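Local coordinates for RE68036p (Drosophila melanogaster, PDB 1SQH), which is of unknown function but may be an acyltransferase that transfers acyl groups to glycine, at residues 134-139 and 293-298. Numbering follows the deposited sequence.
Sequences RVKELA and VNEWIK
K136 lays its long side chain past the tip of I297 and ends on the carboxylate of E295. From CB the chain leaves the helix with CG beside the backbone N (chi1 -65°), then runs fully extended. CG grazes I297 CD1 at 4.0 Å, and CD passes the same methyl a little farther off. CE comes back to it at 3.6 Å from I297 CD1, and the aliphatic part of the lysine crosses the isoleucine side chain at about a right angle. NZ finishes 2.8 Å from E295 OE1, forming a salt bridge with a hydrogen bond to the syn lone pair, on the side of the other carboxylate oxygen. The angle CE-NZ-OE1 is about 95°, which also brings CE to 3.3 Å from E295 OE1.

The second oxygen, E295 OE2, accepts a hydrogen bond from Q151 of strand 147-157, so both oxygens are engaged and the carboxylate's rotation is restrained. This pairing should favour the charged form of the buried glutamate. Beside the ion pair, V135 and I297 meet tip to tip, with V135 CG1 3.7 Å from I297 CD1. That one methyl therefore touches valine and lysine alike. V135 also rests on W107 and L124, while I297 packs on I147.

The helix and strand segments run almost parallel, at 5° and 10.9 Å between axes, and side chains bridge the gap. Helix 129-141 links strand 123-128 to the parallel strand 147-157 in a beta-alpha-beta crossover, and the chain's last strand, 289-299, lies between those two, antiparallel to both. Such packing of a connecting helix on the central sheet is consistent with the GNAT acetyltransferase fold.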
# COMPACT_ATOMS: atom_id res chain seq x y z
N ARG A 134 -19.15 5.75 9.47
CA ARG A 134 -20.24 5.15 8.72
C ARG A 134 -19.91 3.74 8.23
O ARG A 134 -20.74 2.85 8.32
CB ARG A 134 -20.63 6.04 7.54
CG ARG A 134 -21.85 5.54 6.80
CD ARG A 134 -22.40 6.57 5.83
NE ARG A 134 -23.59 6.06 5.15
CZ ARG A 134 -24.31 6.74 4.27
NH1 ARG A 134 -23.98 7.99 3.95
NH2 ARG A 134 -25.37 6.18 3.71
N VAL A 135 -18.69 3.53 7.74
CA VAL A 135 -18.35 2.20 7.24
C VAL A 135 -18.32 1.17 8.37
O VAL A 135 -18.58 -0.02 8.14
CB VAL A 135 -16.99 2.18 6.52
CG1 VAL A 135 -15.86 2.17 7.54
CG2 VAL A 135 -16.91 0.97 5.61
N LYS A 136 -18.00 1.60 9.58
CA LYS A 136 -17.96 0.67 10.69
C LYS A 136 -19.38 0.28 11.09
O LYS A 136 -19.64 -0.86 11.46
CB LYS A 136 -17.21 1.28 11.88
CG LYS A 136 -15.72 1.55 11.61
CD LYS A 136 -15.06 2.32 12.74
CE LYS A 136 -13.65 2.78 12.36
NZ LYS A 136 -12.97 3.54 13.47
N GLU A 137 -20.31 1.24 10.98
CA GLU A 137 -21.72 0.99 11.30
C GLU A 137 -22.25 -0.04 10.31
O GLU A 137 -22.94 -1.00 10.69
CB GLU A 137 -22.52 2.29 11.18
CG GLU A 137 -22.12 3.38 12.17
CD GLU A 137 -22.80 4.71 11.88
OE1 GLU A 137 -24.05 4.74 11.81
OE2 GLU A 137 -22.08 5.73 11.71
N LEU A 138 -21.90 0.15 9.05
CA LEU A 138 -22.30 -0.76 7.99
C LEU A 138 -21.79 -2.16 8.30
O LEU A 138 -22.53 -3.13 8.23
CB LEU A 138 -21.75 -0.27 6.65
CG LEU A 138 -21.96 -1.14 5.41
CD1 LEU A 138 -23.43 -1.55 5.30
CD2 LEU A 138 -21.53 -0.35 4.18
N ALA A 139 -20.51 -2.26 8.64
CA ALA A 139 -19.90 -3.55 8.96
C ALA A 139 -20.73 -4.28 10.01
O ALA A 139 -20.96 -5.49 9.91
CB ALA A 139 -18.48 -3.37 9.46
N VAL A 293 -4.06 11.40 7.13
CA VAL A 293 -4.32 10.45 8.20
C VAL A 293 -5.48 9.59 7.72
O VAL A 293 -6.55 10.11 7.39
CB VAL A 293 -4.73 11.13 9.52
CG1 VAL A 293 -5.09 10.08 10.56
CG2 VAL A 293 -3.61 12.03 10.01
N ASN A 294 -5.26 8.29 7.66
CA ASN A 294 -6.27 7.34 7.19
C ASN A 294 -6.34 6.19 8.17
O ASN A 294 -5.46 6.02 9.01
CB ASN A 294 -5.88 6.79 5.82
CG ASN A 294 -6.48 7.58 4.67
OD1 ASN A 294 -6.86 8.75 4.83
ND2 ASN A 294 -6.55 6.96 3.50
N GLU A 295 -7.39 5.39 8.05
CA GLU A 295 -7.51 4.24 8.92
C GLU A 295 -7.47 2.95 8.12
O GLU A 295 -7.85 2.91 6.95
CB GLU A 295 -8.81 4.29 9.75
CG GLU A 295 -8.65 4.99 11.10
CD GLU A 295 -9.93 5.00 11.92
OE1 GLU A 295 -10.57 3.94 12.06
OE2 GLU A 295 -10.30 6.07 12.45
N TRP A 296 -6.94 1.91 8.75
CA TRP A 296 -6.89 0.58 8.16
C TRP A 296 -7.86 -0.15 9.09
O TRP A 296 -7.60 -0.29 10.28
CB TRP A 296 -5.50 -0.00 8.26
CG TRP A 296 -4.80 -0.12 6.93
CD1 TRP A 296 -4.56 -1.27 6.24
CD2 TRP A 296 -4.26 0.95 6.15
NE1 TRP A 296 -3.89 -0.99 5.07
CE2 TRP A 296 -3.70 0.37 4.99
CE3 TRP A 296 -4.20 2.34 6.31
CZ2 TRP A 296 -3.07 1.14 3.99
CZ3 TRP A 296 -3.57 3.11 5.31
CH2 TRP A 296 -3.01 2.50 4.17
N ILE A 297 -8.99 -0.58 8.55
CA ILE A 297 -9.99 -1.24 9.38
C ILE A 297 -10.07 -2.73 9.11
O ILE A 297 -10.59 -3.16 8.08
CB ILE A 297 -11.37 -0.62 9.16
CG1 ILE A 297 -11.28 0.90 9.34
CG2 ILE A 297 -12.36 -1.21 10.13
CD1 ILE A 297 -12.59 1.64 9.13
N LYS A 298 -9.53 -3.51 10.04
CA LYS A 298 -9.55 -4.96 9.91
C LYS A 298 -10.82 -5.50 10.58
O LYS A 298 -11.02 -5.32 11.78
CB LYS A 298 -8.31 -5.56 10.58
CG LYS A 298 -8.30 -7.07 10.74
CD LYS A 298 -8.40 -7.80 9.41
CE LYS A 298 -8.30 -9.31 9.64
NZ LYS A 298 -8.66 -10.11 8.44